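Local coordinates for phosphotriesterase family protein (Listeria monocytogenes serotype 4b str. H7858, PDB 3PNZ) that hydrolyses lactones, probably phosphorylated sugar lactones, with a two-zinc centre in an amidohydrolase-type TIM barrel, at residues Thr277-Lys280 / His281-His284; Gly287-Tyr290 / Ile291-Trp295. All coordinates share one frame; numbering follows the deposited sequence.

Contact 1 (Thr277-Lys280 / His281-His284). With PO4 (phosphate ion), chain L.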
# COMPACT_ATOMS: atom_id res chain seq x y z
N THR A 277 10.76 -13.87 6.37
CA THR A 277 10.86 -13.92 7.82
C THR A 277 9.69 -13.23 8.53
O THR A 277 9.57 -13.31 9.75
CB THR A 277 12.18 -13.30 8.33
OG1 THR A 277 12.34 -12.00 7.76
CG2 THR A 277 13.37 -14.18 7.93
N TYR A 278 8.84 -12.56 7.75
CA TYR A 278 7.65 -11.93 8.31
C TYR A 278 6.41 -12.82 8.16
O TYR A 278 5.45 -12.71 8.92
CB TYR A 278 7.37 -10.61 7.62
CG TYR A 278 8.31 -9.47 7.95
CD1 TYR A 278 9.27 -9.58 8.95
CD2 TYR A 278 8.24 -8.27 7.24
CE1 TYR A 278 10.13 -8.52 9.24
CE2 TYR A 278 9.09 -7.21 7.52
CZ TYR A 278 10.03 -7.34 8.53
OH TYR A 278 10.88 -6.29 8.81
N TYR A 279 6.43 -13.68 7.14
CA TYR A 279 5.33 -14.61 6.91
C TYR A 279 5.43 -15.81 7.84
O TYR A 279 6.51 -16.36 8.06
CB TYR A 279 5.33 -15.08 5.45
CG TYR A 279 4.43 -14.27 4.55
CD1 TYR A 279 4.77 -12.97 4.17
CD2 TYR A 279 3.24 -14.81 4.07
CE1 TYR A 279 3.93 -12.22 3.34
CE2 TYR A 279 2.41 -14.08 3.25
CZ TYR A 279 2.75 -12.80 2.88
OH TYR A 279 1.89 -12.10 2.07
N LYS A 280 4.29 -16.20 8.40
CA LYS A 280 4.22 -17.35 9.28
C LYS A 280 4.65 -18.61 8.52
O LYS A 280 5.44 -19.42 9.01
CB LYS A 280 2.80 -17.51 9.82
CG LYS A 280 2.63 -18.65 10.81
CD LYS A 280 1.21 -18.72 11.33
CE LYS A 280 1.05 -19.82 12.38
NZ LYS A 280 -0.37 -19.95 12.82
N HIS A 281 4.15 -18.75 7.29
CA HIS A 281 4.34 -20.01 6.57
C HIS A 281 5.54 -20.04 5.62
O HIS A 281 5.73 -21.00 4.88
CB HIS A 281 3.03 -20.42 5.88
CG HIS A 281 1.91 -20.62 6.84
ND1 HIS A 281 1.72 -21.81 7.52
CD2 HIS A 281 0.94 -19.78 7.28
CE1 HIS A 281 0.68 -21.70 8.32
NE2 HIS A 281 0.19 -20.48 8.19
N TYR A 282 6.35 -18.98 5.64
CA TYR A 282 7.67 -19.06 5.05
C TYR A 282 8.66 -19.23 6.19
O TYR A 282 9.12 -20.34 6.46
CB TYR A 282 8.03 -17.79 4.27
CG TYR A 282 7.40 -17.55 2.90
CD1 TYR A 282 8.09 -17.86 1.73
CD2 TYR A 282 6.16 -16.92 2.78
CE1 TYR A 282 7.54 -17.60 0.47
CE2 TYR A 282 5.61 -16.64 1.51
CZ TYR A 282 6.31 -16.99 0.37
OH TYR A 282 5.80 -16.71 -0.88
N GLY A 283 8.98 -18.14 6.89
CA GLY A 283 10.00 -18.15 7.92
C GLY A 283 9.54 -18.10 9.37
O GLY A 283 10.32 -17.75 10.26
N HIS A 284 8.28 -18.44 9.61
CA HIS A 284 7.74 -18.51 10.97
C HIS A 284 7.73 -17.17 11.69
O HIS A 284 7.90 -17.10 12.91
CB HIS A 284 8.48 -19.58 11.79
CG HIS A 284 8.54 -20.91 11.12
ND1 HIS A 284 9.65 -21.35 10.44
CD2 HIS A 284 7.60 -21.89 11.00
CE1 HIS A 284 9.41 -22.55 9.93
NE2 HIS A 284 8.17 -22.90 10.26
P PO4 L . 11.21 -3.90 6.15
O1 PO4 L . 12.55 -4.55 6.37
O2 PO4 L . 10.61 -4.47 4.88
O3 PO4 L . 10.29 -4.22 7.30
O4 PO4 L . 11.36 -2.40 5.99
O HOH W 1 -1.80 -21.34 10.74

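Contact 2 (Gly287-Tyr290 / Ile291-Trp295)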
# COMPACT_ATOMS: atom_id res chain seq x y z
N GLY A 287 3.38 -13.14 10.61
CA GLY A 287 2.43 -13.53 9.59
C GLY A 287 1.25 -12.59 9.42
O GLY A 287 1.08 -11.64 10.18
N LEU A 288 0.42 -12.88 8.43
CA LEU A 288 -0.80 -12.10 8.22
C LEU A 288 -1.82 -12.32 9.34
O LEU A 288 -2.80 -11.59 9.45
CB LEU A 288 -1.42 -12.40 6.84
CG LEU A 288 -0.56 -12.02 5.63
CD1 LEU A 288 -1.24 -12.39 4.30
CD2 LEU A 288 -0.18 -10.54 5.63
N GLU A 289 -1.59 -13.31 10.19
CA GLU A 289 -2.49 -13.52 11.33
C GLU A 289 -2.25 -12.47 12.41
O GLU A 289 -3.15 -12.16 13.18
CB GLU A 289 -2.28 -14.91 11.95
CG GLU A 289 -0.93 -15.06 12.65
CD GLU A 289 -0.81 -16.36 13.43
OE1 GLU A 289 0.13 -16.47 14.25
OE2 GLU A 289 -1.65 -17.27 13.24
N TYR A 290 -1.04 -11.93 12.46
CA TYR A 290 -0.63 -11.15 13.63
C TYR A 290 -1.56 -10.01 14.00
O TYR A 290 -1.98 -9.91 15.15
CB TYR A 290 0.80 -10.62 13.48
CG TYR A 290 1.23 -9.88 14.73
CD1 TYR A 290 1.65 -10.57 15.86
CD2 TYR A 290 1.16 -8.49 14.79
CE1 TYR A 290 2.03 -9.89 17.01
CE2 TYR A 290 1.54 -7.81 15.95
CZ TYR A 290 1.97 -8.51 17.05
OH TYR A 290 2.33 -7.84 18.19
N ILE A 291 -1.86 -9.13 13.05
CA ILE A 291 -2.62 -7.93 13.40
C ILE A 291 -4.02 -8.25 13.91
O ILE A 291 -4.41 -7.79 14.98
CB ILE A 291 -2.66 -6.92 12.23
CG1 ILE A 291 -1.24 -6.39 11.97
CG2 ILE A 291 -3.60 -5.76 12.55
CD1 ILE A 291 -1.13 -5.52 10.72
N ALA A 292 -4.75 -9.07 13.16
CA ALA A 292 -6.09 -9.48 13.57
C ALA A 292 -6.08 -10.27 14.88
O ALA A 292 -6.93 -10.07 15.75
CB ALA A 292 -6.74 -10.30 12.46
N LYS A 293 -5.11 -11.16 15.03
CA LYS A 293 -5.09 -12.11 16.15
C LYS A 293 -4.55 -11.52 17.45
O LYS A 293 -5.11 -11.76 18.52
CB LYS A 293 -4.29 -13.35 15.77
CG LYS A 293 -4.40 -14.51 16.74
CD LYS A 293 -3.60 -15.70 16.23
CE LYS A 293 -3.81 -16.93 17.10
NZ LYS A 293 -3.05 -18.09 16.56
N LYS A 294 -3.48 -10.73 17.35
CA LYS A 294 -2.76 -10.27 18.53
C LYS A 294 -2.77 -8.75 18.72
O LYS A 294 -2.93 -8.26 19.85
CB LYS A 294 -1.32 -10.79 18.48
CG LYS A 294 -1.22 -12.31 18.45
CD LYS A 294 0.23 -12.76 18.38
CE LYS A 294 0.35 -14.28 18.32
NZ LYS A 294 1.75 -14.73 18.08
N TRP A 295 -2.57 -7.99 17.64
CA TRP A 295 -2.50 -6.53 17.80
C TRP A 295 -3.85 -5.93 18.17
O TRP A 295 -3.93 -5.06 19.04
CB TRP A 295 -1.95 -5.87 16.54
CG TRP A 295 -1.67 -4.39 16.70
CD1 TRP A 295 -0.50 -3.83 17.16
CD2 TRP A 295 -2.54 -3.30 16.39
NE1 TRP A 295 -0.61 -2.46 17.16
CE2 TRP A 295 -1.85 -2.11 16.69
CE3 TRP A 295 -3.85 -3.21 15.88
CZ2 TRP A 295 -2.41 -0.85 16.51
CZ3 TRP A 295 -4.41 -1.95 15.70
CH2 TRP A 295 -3.69 -0.78 16.01
O HOH W 2 -0.58 -9.35 10.45
O HOH W 3 1.49 -14.30 14.90
O HOH W 4 -4.18 -17.99 13.52

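Contact 1 (Thr277-Lys280 / His281-His284)
K280 runs alongside H281, atom by atom. Its CB lies 3.1 Å from H281 N and 3.9 Å from H281 CD2. CG sits over one face of the imidazole, displaced toward the rim, in a CH-pi contact 4.2 Å from the ring centroid. CD meets H281 NE2. With CG anti to the backbone N (chi1 -177°) and every later bond extended, the chain carries NZ past the ring. There NZ donates to a water, 2.9 Å away. H281 NE2 bonds the same water weakly, but its main partner is D54. The strongest partner of K280 NZ is E289.

Y279 and Y282 form an offset edge-to-face pair, the edge of Y282 toward the face of Y279, with the planes 84° apart. Y282 CD2 comes closest, 3.3 Å from Y279 CB. The phenol ends go elsewhere: Y279 to the carbonyl of H24, Y282 to S48. Two weak backbone bonds close the turn, G283 N to Y279 O and H284 N to K280 O.

Y278 OH donates to phosphate O3 at 2.6 Å, and O3 lies in the plane of the Y278 ring, at its edge. K244 bonds this OH too, and with K242, Y245 and R275 it binds the ion, probably a crystallisation additive. The arrangement is a short helical turn after strand 267-269 of the TIM barrel, beside an anion site that could take a substrate's phosphate.

Contact 2 (Gly287-Tyr290 / Ile291-Trp295)
The Y290 ring leaves CB on the side away from the backbone N (chi1 -177°), which lays it over the next turn of the helix. K294 has CG anti to its carbonyl carbon (chi1 -60°) and is extended beyond. The two side chains cross at about a right angle. K294 CB makes an off-centre CH-pi contact, 4.2 Å from the Y290 ring centroid. K294 CD lies 3.6 Å from Y290 CD1. On the same face, W295 CB touches the ring near its other edge, 4.0 Å from Y290 CE2.

The backbone beneath is unusual. Y290 O accepts from both K294 N, at 2.8 Å, and W295 N, at 3.2 Å. The two donors come from opposite faces of the carbonyl plane. The second bond makes a wider pi-type turn. K293 N gives E289 O an ordinary helical bond.

E289 and K293 lie side by side. Their salt bridge is long, with E289 OE2 3.7 Å from K293 NZ. A water between them donates to OE2 at 2.6 Å and accepts from the lysine. A second water joins E289 OE1 to K294 NZ. The stronger partner of E289 is K280, from the preceding short helix. Three lysine ammonium groups nearby would be expected to favour the charged carboxylate. The long bridge and the water links suggest that K293 and K294 hold it more loosely than K280.

From the N terminus, the chain leaves barrel strand 267-269 and reaches contact 1, where residues 277-284 turn through the short helix 280-283. It then doubles back and enters contact 2 at the start of helix 289-305. The two contacts follow in series; neither encloses nor crosses the other. Y278 O and G287 N, 2.7 Å apart, probably form a hydrogen bond that closes the loop 278-287, which holds most of contact 1, against the start of contact 2. K280 CB packs on G287 CA. A salt bridge of 3.0 Å between K280 NZ and E289 OE2 joins the contacts. D51 of helix 45-57 bonds the backbone of both, tying this loop to the start of helix 289-305.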